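Local atomic coordinates of uncharacterized protein (Bacteroides ovatus, PDB entry 4DQA), a protein that is of unknown function but probably binds carbohydrate, pairing an N-terminal BT_3987-like domain with a concanavalin A-like lectin/glucanase domain. Residues I169-F174 / R277-K282; N17-D22 / F132-L137; G208-R213 / S249-D254. All blocks are in the same frame, centred on the assembly; numbering follows the deposited sequence.

Contact 1 and contact 3 both belong to the lectin-like domain and reach the same antiparallel sheet; their centres lie about 24 Å apart. Contact 2 sits in the N-terminal part of the chain, its centre about 34 Å from that of contact 1 and about 44 Å from that of contact 3. All three are partly buried. Contacts 1 and 2 are backbone pairings held by hydrogen bonds, antiparallel in the first and parallel in the second. Contact 3 has no direct hydrogen bond and rests on aromatic and aliphatic side-chain contacts and one bridging water. Along the chain, contact 3 is nested inside the loop closed by contact 1.

Contact 1 (I169-F174 / R277-K282)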
loop_
_atom_site.group_PDB
_atom_site.type_symbol
_atom_site.label_atom_id
_atom_site.label_comp_id
_atom_site.label_asym_id
_atom_site.label_seq_id
_atom_site.Cartn_x
_atom_site.Cartn_y
_atom_site.Cartn_z
ATOM N N ILE A 169 -1.526 -11.523 -7.741
ATOM C CA ILE A 169 -2.139 -12.454 -8.688
ATOM C C ILE A 169 -2.978 -13.489 -7.967
ATOM O O ILE A 169 -2.757 -13.839 -6.818
ATOM C CB ILE A 169 -1.093 -13.188 -9.575
ATOM C CG1 ILE A 169 -0.226 -14.123 -8.732
ATOM C CG2 ILE A 169 -0.265 -12.165 -10.335
ATOM C CD1 ILE A 169 0.663 -15.013 -9.585
ATOM N N ASN A 170 -3.975 -13.974 -8.700
ATOM C CA ASN A 170 -4.859 -15.030 -8.239
ATOM C C ASN A 170 -5.193 -15.877 -9.445
ATOM O O ASN A 170 -5.876 -15.432 -10.366
ATOM C CB ASN A 170 -6.122 -14.437 -7.619
ATOM C CG ASN A 170 -6.995 -15.479 -6.971
ATOM O OD1 ASN A 170 -7.139 -16.578 -7.490
ATOM N ND2 ASN A 170 -7.551 -15.157 -5.808
ATOM N N VAL A 171 -4.669 -17.096 -9.459
ATOM C CA VAL A 171 -4.760 -17.954 -10.629
ATOM C C VAL A 171 -6.036 -18.795 -10.620
ATOM O O VAL A 171 -6.330 -19.486 -9.635
ATOM C CB VAL A 171 -3.549 -18.909 -10.659
ATOM C CG1 VAL A 171 -3.588 -19.786 -11.887
ATOM C CG2 VAL A 171 -2.259 -18.127 -10.636
ATOM N N ASP A 172 -6.778 -18.755 -11.731
ATOM C CA ASP A 172 -7.951 -19.599 -11.878
ATOM C C ASP A 172 -7.566 -21.049 -12.180
ATOM O O ASP A 172 -8.130 -22.003 -11.606
ATOM C CB ASP A 172 -8.874 -19.074 -12.982
ATOM C CG ASP A 172 -9.658 -17.831 -12.568
ATOM O OD1 ASP A 172 -9.949 -17.660 -11.371
ATOM O OD2 ASP A 172 -10.020 -17.049 -13.464
ATOM N N TYR A 173 -6.640 -21.207 -13.120
ATOM C CA TYR A 173 -6.069 -22.499 -13.457
ATOM C C TYR A 173 -4.753 -22.310 -14.179
ATOM O O TYR A 173 -4.486 -21.261 -14.770
ATOM C CB TYR A 173 -7.020 -23.332 -14.318
ATOM C CG TYR A 173 -7.398 -22.795 -15.678
ATOM C CD1 TYR A 173 -8.482 -21.958 -15.829
ATOM C CD2 TYR A 173 -6.726 -23.222 -16.821
ATOM C CE1 TYR A 173 -8.878 -21.527 -17.094
ATOM C CE2 TYR A 173 -7.120 -22.809 -18.090
ATOM C CZ TYR A 173 -8.184 -21.962 -18.215
ATOM O OH TYR A 173 -8.566 -21.612 -19.510
ATOM N N PHE A 174 -3.926 -23.348 -14.122
ATOM C CA PHE A 174 -2.615 -23.343 -14.737
ATOM C C PHE A 174 -2.643 -24.179 -16.005
ATOM O O PHE A 174 -3.016 -25.359 -15.997
ATOM C CB PHE A 174 -1.557 -23.954 -13.798
ATOM C CG PHE A 174 -1.374 -23.218 -12.501
ATOM C CD1 PHE A 174 -0.538 -22.120 -12.401
ATOM C CD2 PHE A 174 -2.023 -23.663 -11.359
ATOM C CE1 PHE A 174 -0.410 -21.436 -11.195
ATOM C CE2 PHE A 174 -1.882 -23.001 -10.159
ATOM C CZ PHE A 174 -1.078 -21.905 -10.063
ATOM N N ARG A 277 0.354 -18.076 -24.569
ATOM C CA ARG A 277 0.569 -18.344 -23.155
ATOM C C ARG A 277 -0.257 -17.438 -22.223
ATOM O O ARG A 277 0.250 -16.837 -21.269
ATOM C CB ARG A 277 2.066 -18.293 -22.842
ATOM C CG ARG A 277 2.841 -19.336 -23.615
ATOM C CD ARG A 277 4.309 -18.993 -23.766
ATOM N NE ARG A 277 4.910 -19.837 -24.783
ATOM C CZ ARG A 277 6.158 -19.715 -25.211
ATOM N NH1 ARG A 277 6.979 -18.854 -24.635
ATOM N NH2 ARG A 277 6.578 -20.486 -26.199
ATOM N N PRO A 278 -1.573 -17.388 -22.458
ATOM C CA PRO A 278 -2.393 -16.506 -21.624
ATOM C C PRO A 278 -2.485 -16.919 -20.160
ATOM O O PRO A 278 -2.570 -18.114 -19.834
ATOM C CB PRO A 278 -3.780 -16.602 -22.255
ATOM C CG PRO A 278 -3.783 -17.930 -22.982
ATOM C CD PRO A 278 -2.369 -18.125 -23.452
ATOM N N PHE A 279 -2.526 -15.909 -19.298
ATOM C CA PHE A 279 -2.853 -16.081 -17.910
ATOM C C PHE A 279 -4.342 -16.218 -17.751
ATOM O O PHE A 279 -5.110 -15.511 -18.404
ATOM C CB PHE A 279 -2.389 -14.826 -17.188
ATOM C CG PHE A 279 -2.479 -14.883 -15.686
ATOM C CD1 PHE A 279 -1.477 -15.480 -14.963
ATOM C CD2 PHE A 279 -3.479 -14.228 -15.001
ATOM C CE1 PHE A 279 -1.538 -15.519 -13.570
ATOM C CE2 PHE A 279 -3.531 -14.249 -13.607
ATOM C CZ PHE A 279 -2.562 -14.886 -12.904
ATOM N N HIS A 280 -4.771 -17.123 -16.858
ATOM C CA HIS A 280 -6.175 -17.244 -16.510
ATOM C C HIS A 280 -6.343 -16.991 -15.037
ATOM O O HIS A 280 -5.976 -17.828 -14.201
ATOM C CB HIS A 280 -6.687 -18.631 -16.857
ATOM C CG HIS A 280 -6.723 -18.874 -18.328
ATOM N ND1 HIS A 280 -5.660 -19.389 -19.027
ATOM C CD2 HIS A 280 -7.682 -18.593 -19.241
ATOM C CE1 HIS A 280 -5.979 -19.462 -20.310
ATOM N NE2 HIS A 280 -7.186 -18.966 -20.469
ATOM N N GLY A 281 -6.869 -15.811 -14.696
ATOM C CA GLY A 281 -6.991 -15.400 -13.301
ATOM C C GLY A 281 -7.164 -13.911 -13.201
ATOM O O GLY A 281 -7.591 -13.269 -14.156
ATOM N N LYS A 282 -6.873 -13.376 -12.032
ATOM C CA LYS A 282 -6.982 -11.954 -11.781
ATOM C C LYS A 282 -5.641 -11.367 -11.388
ATOM O O LYS A 282 -4.795 -12.054 -10.798
ATOM C CB LYS A 282 -7.994 -11.680 -10.678
ATOM C CG LYS A 282 -9.408 -12.117 -11.003
ATOM C CD LYS A 282 -10.301 -11.865 -9.789
ATOM C CE LYS A 282 -11.718 -12.314 -9.970
ATOM N NZ LYS A 282 -11.782 -13.809 -9.982
HETATM O O HOH W 1 -8.829 -15.495 -10.022
HETATM O O HOH W 2 -11.105 -14.676 -12.678
HETATM O O HOH W 3 -3.197 -19.339 -16.164
#
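The rings of Tyr-173 and His-280 form an offset stack, with centroids 4.3 Å apart and planes at 19°. His-280 CB lies over one face of the Tyr-173 ring, 3.9 Å from its centroid, as a CH-pi contact. Tyr-173 OH in turn lies over one face of the imidazole, toward its rim. Water 3 sits at the imidazole edge, in the ring plane. It bridges Tyr-173 O and His-280 N. Tyr-173 CG stands between the backbone N and the carbonyl carbon (chi1 62°), which swings the phenol back over His-280. The Phe-279 ring is met obliquely. Its CZ is 4.0 Å from Val-171 CG2 and equally close to Ile-169 CB.

A short antiparallel pairing joins the backbones at Asn-170 with Lys-282 and Val-171 with Gly-281. Asn-170 and Lys-282 exchange two hydrogen bonds, with Lys-282 N to Asn-170 O at 2.8 Å. Asp-172 N then binds His-280 O at 2.8 Å, just where the chain turns a corner at Gly-281.

Asp-172 OD1 and Lys-282 NZ are 4.5 Å apart, too far for a direct salt bridge. Water 2 joins the two side chains, 2.7 Å from Asp-172 OD2 and accepting from Lys-282 NZ. The chemistry thus divides into an apolar side at Phe-279, which also packs on Phe-145, and a hydrated charged side, where the lysine probably stabilises the carboxylate through water.

Contact 2 (N17-D22 / F132-L137)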
loop_
_atom_site.group_PDB
_atom_site.type_symbol
_atom_site.label_atom_id
_atom_site.label_comp_id
_atom_site.label_asym_id
_atom_site.label_seq_id
_atom_site.Cartn_x
_atom_site.Cartn_y
_atom_site.Cartn_z
ATOM N N ASN A 17 -7.899 4.650 20.885
ATOM C CA ASN A 17 -7.897 4.154 19.512
ATOM C C ASN A 17 -9.297 4.073 18.937
ATOM O O ASN A 17 -10.202 3.529 19.567
ATOM C CB ASN A 17 -7.247 2.771 19.442
ATOM C CG ASN A 17 -5.784 2.803 19.833
ATOM O OD1 ASN A 17 -4.910 3.006 18.991
ATOM N ND2 ASN A 17 -5.510 2.613 21.118
ATOM N N PHE A 18 -9.463 4.609 17.730
ATOM C CA PHE A 18 -10.745 4.625 17.036
ATOM C C PHE A 18 -10.552 4.089 15.631
ATOM O O PHE A 18 -9.475 4.207 15.056
ATOM C CB PHE A 18 -11.317 6.039 16.953
ATOM C CG PHE A 18 -11.556 6.680 18.282
ATOM C CD1 PHE A 18 -12.546 6.211 19.128
ATOM C CD2 PHE A 18 -10.801 7.770 18.682
ATOM C CE1 PHE A 18 -12.766 6.817 20.357
ATOM C CE2 PHE A 18 -11.027 8.376 19.901
ATOM C CZ PHE A 18 -12.003 7.898 20.740
ATOM N N SER A 19 -11.610 3.514 15.076
ATOM C CA SER A 19 -11.584 2.991 13.720
ATOM C C SER A 19 -12.468 3.882 12.863
ATOM O O SER A 19 -13.577 4.238 13.270
ATOM C CB SER A 19 -12.109 1.556 13.711
ATOM O OG SER A 19 -12.175 1.049 12.391
ATOM N N VAL A 20 -11.968 4.275 11.697
ATOM C CA VAL A 20 -12.767 5.054 10.759
ATOM C C VAL A 20 -13.463 4.082 9.814
ATOM O O VAL A 20 -12.844 3.530 8.904
ATOM C CB VAL A 20 -11.901 6.064 9.987
ATOM C CG1 VAL A 20 -12.749 6.856 8.995
ATOM C CG2 VAL A 20 -11.214 7.010 10.972
ATOM N N GLU A 21 -14.744 3.851 10.067
ATOM C CA GLU A 21 -15.502 2.892 9.271
ATOM C C GLU A 21 -15.731 3.450 7.875
ATOM O O GLU A 21 -15.590 4.650 7.644
ATOM C CB GLU A 21 -16.842 2.572 9.940
ATOM N N ASP A 22 -16.078 2.575 6.941
ATOM C CA ASP A 22 -16.374 3.004 5.586
ATOM C C ASP A 22 -17.507 4.025 5.618
ATOM O O ASP A 22 -18.441 3.906 6.418
ATOM C CB ASP A 22 -16.762 1.798 4.724
ATOM N N PHE A 132 -5.992 8.142 18.392
ATOM C CA PHE A 132 -5.497 7.507 17.183
ATOM C C PHE A 132 -6.670 7.021 16.342
ATOM O O PHE A 132 -7.695 6.543 16.858
ATOM C CB PHE A 132 -4.587 6.347 17.547
ATOM C CG PHE A 132 -3.359 6.760 18.289
ATOM C CD1 PHE A 132 -2.291 7.311 17.619
ATOM C CD2 PHE A 132 -3.260 6.590 19.656
ATOM C CE1 PHE A 132 -1.151 7.681 18.287
ATOM C CE2 PHE A 132 -2.123 6.960 20.334
ATOM C CZ PHE A 132 -1.061 7.513 19.650
ATOM N N PHE A 133 -6.523 7.164 15.029
ATOM C CA PHE A 133 -7.582 6.800 14.092
ATOM C C PHE A 133 -6.966 5.952 12.998
ATOM O O PHE A 133 -6.009 6.360 12.339
ATOM C CB PHE A 133 -8.213 8.056 13.498
ATOM C CG PHE A 133 -8.744 8.995 14.520
ATOM C CD1 PHE A 133 -7.894 9.904 15.151
ATOM C CD2 PHE A 133 -10.079 8.968 14.893
ATOM C CE1 PHE A 133 -8.377 10.769 16.115
ATOM C CE2 PHE A 133 -10.555 9.836 15.862
ATOM C CZ PHE A 133 -9.703 10.727 16.472
ATOM N N SER A 134 -7.483 4.742 12.832
ATOM C CA SER A 134 -6.983 3.873 11.791
ATOM C C SER A 134 -7.974 3.891 10.634
ATOM O O SER A 134 -9.196 3.926 10.831
ATOM C CB SER A 134 -6.797 2.462 12.329
ATOM O OG SER A 134 -7.964 2.014 12.998
ATOM N N LYS A 135 -7.448 3.925 9.419
ATOM C CA LYS A 135 -8.317 3.847 8.265
ATOM C C LYS A 135 -7.770 2.791 7.328
ATOM O O LYS A 135 -6.789 3.019 6.632
ATOM C CB LYS A 135 -8.450 5.172 7.559
ATOM C CG LYS A 135 -9.647 5.163 6.624
ATOM C CD LYS A 135 -9.898 6.518 5.996
ATOM C CE LYS A 135 -11.111 6.471 5.080
ATOM N NZ LYS A 135 -11.388 7.788 4.448
ATOM N N PRO A 136 -8.412 1.616 7.331
ATOM C CA PRO A 136 -7.885 0.429 6.658
ATOM C C PRO A 136 -7.928 0.491 5.141
ATOM O O PRO A 136 -8.924 0.901 4.556
ATOM C CB PRO A 136 -8.819 -0.690 7.135
ATOM C CG PRO A 136 -10.060 -0.022 7.502
ATOM C CD PRO A 136 -9.680 1.336 8.022
ATOM N N LEU A 137 -6.816 0.132 4.533
ATOM C CA LEU A 137 -6.735 0.019 3.077
ATOM C C LEU A 137 -7.129 -1.387 2.684
ATOM O O LEU A 137 -6.584 -2.347 3.222
ATOM C CB LEU A 137 -5.324 0.284 2.598
ATOM C CG LEU A 137 -5.015 0.143 1.105
ATOM C CD1 LEU A 137 -5.889 1.121 0.356
ATOM C CD2 LEU A 137 -3.526 0.385 0.782
HETATM O O HOH W 4 -9.928 0.530 11.531
#
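Asn-17 to Ser-19 pair in parallel with Phe-132 to Ser-134, and backbone hydrogen bonds carry the pairing. Phe-18 N binds Phe-132 O at 2.8 Å. Ser-134 N binds Phe-18 O at 3.0 Å. Val-20 N binds Ser-134 O at 2.9 Å. This last bond carries the pairing past the end of strand 15-19.

The apolar contacts centre on Phe-133. The Phe-18 and Phe-133 side chains run side by side in the same direction, with their rings oblique at 31°. Phe-18 CD2 comes to 3.5 Å from Phe-133 CE2. Val-20 puts CG2 4.1 Å from Phe-133 CB, while its CG1 is turned to the extended chain of Lys-135. The lysine ammonium is held elsewhere, by the carbonyls of Leu-100 and Leu-103.

Asn-17, Ser-19 and Ser-134 share the other face with Phe-132. Asn-17 lies alongside Phe-132, its OD1 3.7 Å from Phe-132 CB, with amide and ring planes 19° apart. Ser-134 OG sits between the backbone N and the carbonyl carbon (chi1 50°), which turns it toward water 4, 2.9 Å away. The approach of this water to Ser-19 OG is doubtfully short.

Met-27 and Phe-29 of strand 27-35, in the facing sheet, also pack on Phe-133. A parallel strand pair in a mixed sheet packed against a second sheet is consistent with the beta-sandwich of the E-set clan.

Contact 3 (G208-R213 / S249-D254); sequences GGQNYR and SDWGID
Ser-249 presents its CB to one face of the Tyr-212 ring. The carbon is 3.9 Å from the ring centroid, a CH-pi contact shifted toward the rim. The Ser-249 hydroxyl meets water 5 at 3.0 Å. That water also donates to Asn-211 O and is shared with Trp-251, so one molecule ties three residues across the two segments. No direct hydrogen bond joins the segments.

Trp-251 comes next and makes contacts with two residues. Over one face of its indole lies Gln-210 CG, 3.5 Å from the centroid of the five-membered ring and 18° off the normal. The glutamine therefore offers its aliphatic part to the ring. Its chain bends at chi2 (-78°), which carries the amide beyond the indole toward Ile-253. The benzo side of the indole meets Tyr-212. Trp-251 CZ2 lies at the edge of the phenol, near its plane, 3.5 Å from Tyr-212 CE1. The two ring planes are 67° apart, an oblique meeting. Water 5 is at the indole edge, in plane, where it receives the NE1 proton.

Ile-253 closes the contact. Its CG2 is 3.4 Å from Gln-210 OE1, and its CD1 is 3.8 Å from Gln-210 NE2. The two side chains approach from opposite directions.

Among the neighbouring strands, Met-187 of strand 187-190 touches Gln-210, Trp-251 and Ile-253. Val-206 of strand 203-208 packs on Tyr-212 and Trp-251. Thr-237 of strand 236-241 is touched by Ser-249 and Trp-251, and its OG1 is hydrogen-bonded to Tyr-212 OH. The contact thus joins the small sheet of strands 187-190, 203-208 and 212-213 to the end of strand 244-250 in the large antiparallel sheet of the lectin-like domain.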
loop_
_atom_site.group_PDB
_atom_site.type_symbol
_atom_site.label_atom_id
_atom_site.label_comp_id
_atom_site.label_asym_id
_atom_site.label_seq_id
_atom_site.Cartn_x
_atom_site.Cartn_y
_atom_site.Cartn_z
ATOM N N GLY A 208 14.110 -15.800 -20.442
ATOM C CA GLY A 208 14.561 -14.826 -21.420
ATOM C C GLY A 208 15.957 -15.152 -21.872
ATOM O O GLY A 208 16.223 -16.239 -22.395
ATOM N N GLY A 209 16.861 -14.204 -21.682
ATOM C CA GLY A 209 18.269 -14.460 -21.954
ATOM C C GLY A 209 18.905 -15.413 -20.952
ATOM O O GLY A 209 19.946 -16.034 -21.233
ATOM N N GLN A 210 18.301 -15.499 -19.769
ATOM C CA GLN A 210 18.750 -16.390 -18.704
ATOM C C GLN A 210 17.529 -16.732 -17.861
ATOM O O GLN A 210 16.521 -16.026 -17.926
ATOM C CB GLN A 210 19.810 -15.712 -17.840
ATOM C CG GLN A 210 19.478 -14.271 -17.484
ATOM C CD GLN A 210 19.745 -13.299 -18.621
ATOM O OE1 GLN A 210 20.805 -13.328 -19.238
ATOM N NE2 GLN A 210 18.776 -12.436 -18.901
ATOM N N ASN A 211 17.596 -17.807 -17.080
ATOM C CA ASN A 211 16.407 -18.266 -16.372
ATOM C C ASN A 211 16.688 -18.896 -15.025
ATOM O O ASN A 211 17.786 -19.415 -14.787
ATOM C CB ASN A 211 15.648 -19.273 -17.239
ATOM C CG ASN A 211 16.410 -20.561 -17.424
ATOM O OD1 ASN A 211 17.223 -20.694 -18.345
ATOM N ND2 ASN A 211 16.177 -21.510 -16.533
ATOM N N TYR A 212 15.702 -18.834 -14.142
ATOM C CA TYR A 212 15.689 -19.639 -12.935
ATOM C C TYR A 212 14.277 -19.687 -12.399
ATOM O O TYR A 212 13.407 -18.952 -12.858
ATOM C CB TYR A 212 16.667 -19.107 -11.878
ATOM C CG TYR A 212 16.322 -17.762 -11.264
ATOM C CD1 TYR A 212 16.640 -16.577 -11.914
ATOM C CD2 TYR A 212 15.726 -17.682 -10.013
ATOM C CE1 TYR A 212 16.346 -15.339 -11.341
ATOM C CE2 TYR A 212 15.425 -16.441 -9.426
ATOM C CZ TYR A 212 15.732 -15.282 -10.102
ATOM O OH TYR A 212 15.455 -14.057 -9.509
ATOM N N ARG A 213 14.044 -20.568 -11.441
ATOM C CA ARG A 213 12.702 -20.825 -10.947
ATOM C C ARG A 213 12.661 -21.125 -9.461
ATOM O O ARG A 213 13.693 -21.401 -8.825
ATOM C CB ARG A 213 12.084 -21.991 -11.724
ATOM C CG ARG A 213 12.804 -23.315 -11.515
ATOM C CD ARG A 213 11.996 -24.422 -12.177
ATOM N NE ARG A 213 12.616 -25.741 -12.203
ATOM C CZ ARG A 213 12.658 -26.566 -11.163
ATOM N NH1 ARG A 213 12.174 -26.166 -9.976
ATOM N NH2 ARG A 213 13.223 -27.773 -11.300
ATOM N N SER A 249 19.259 -15.790 -8.037
ATOM C CA SER A 249 20.393 -16.097 -8.892
ATOM C C SER A 249 21.319 -14.890 -8.996
ATOM O O SER A 249 21.127 -13.864 -8.298
ATOM C CB SER A 249 19.901 -16.541 -10.273
ATOM O OG SER A 249 20.934 -17.240 -10.951
ATOM N N ASP A 250 22.354 -15.031 -9.815
ATOM C CA ASP A 250 23.330 -13.981 -10.018
ATOM C C ASP A 250 23.539 -13.876 -11.503
ATOM O O ASP A 250 23.826 -14.870 -12.172
ATOM C CB ASP A 250 24.661 -14.296 -9.313
ATOM C CG ASP A 250 24.523 -14.325 -7.801
ATOM O OD1 ASP A 250 24.224 -15.406 -7.255
ATOM O OD2 ASP A 250 24.681 -13.258 -7.162
ATOM N N TRP A 251 23.374 -12.673 -12.019
ATOM C CA TRP A 251 23.522 -12.414 -13.438
ATOM C C TRP A 251 24.578 -11.365 -13.629
ATOM O O TRP A 251 24.851 -10.552 -12.724
ATOM C CB TRP A 251 22.229 -11.868 -14.023
ATOM C CG TRP A 251 21.096 -12.816 -14.058
ATOM C CD1 TRP A 251 21.157 -14.176 -14.035
ATOM C CD2 TRP A 251 19.710 -12.474 -14.135
ATOM N NE1 TRP A 251 19.893 -14.704 -14.091
ATOM C CE2 TRP A 251 18.984 -13.680 -14.147
ATOM C CE3 TRP A 251 19.010 -11.264 -14.177
ATOM C CZ2 TRP A 251 17.596 -13.723 -14.225
ATOM C CZ3 TRP A 251 17.629 -11.301 -14.247
ATOM C CH2 TRP A 251 16.935 -12.529 -14.262
ATOM N N GLY A 252 25.160 -11.353 -14.821
ATOM C CA GLY A 252 26.189 -10.394 -15.158
ATOM C C GLY A 252 25.706 -9.373 -16.165
ATOM O O GLY A 252 26.482 -8.534 -16.590
ATOM N N ILE A 253 24.429 -9.446 -16.557
ATOM C CA ILE A 253 23.940 -8.586 -17.633
ATOM C C ILE A 253 23.845 -7.133 -17.197
ATOM O O ILE A 253 23.588 -6.827 -16.026
ATOM C CB ILE A 253 22.545 -9.022 -18.175
ATOM C CG1 ILE A 253 21.473 -8.872 -17.094
ATOM C CG2 ILE A 253 22.598 -10.451 -18.699
ATOM C CD1 ILE A 253 20.040 -9.120 -17.558
ATOM N N ASP A 254 24.024 -6.235 -18.152
ATOM C CA ASP A 254 23.969 -4.819 -17.855
ATOM C C ASP A 254 22.532 -4.334 -17.743
ATOM O O ASP A 254 22.283 -3.256 -17.196
ATOM C CB ASP A 254 24.695 -4.029 -18.932
ATOM C CG ASP A 254 26.209 -4.198 -18.856
ATOM O OD1 ASP A 254 26.704 -4.760 -17.848
ATOM O OD2 ASP A 254 26.895 -3.763 -19.801
HETATM O O HOH W 5 19.947 -17.652 -13.790
#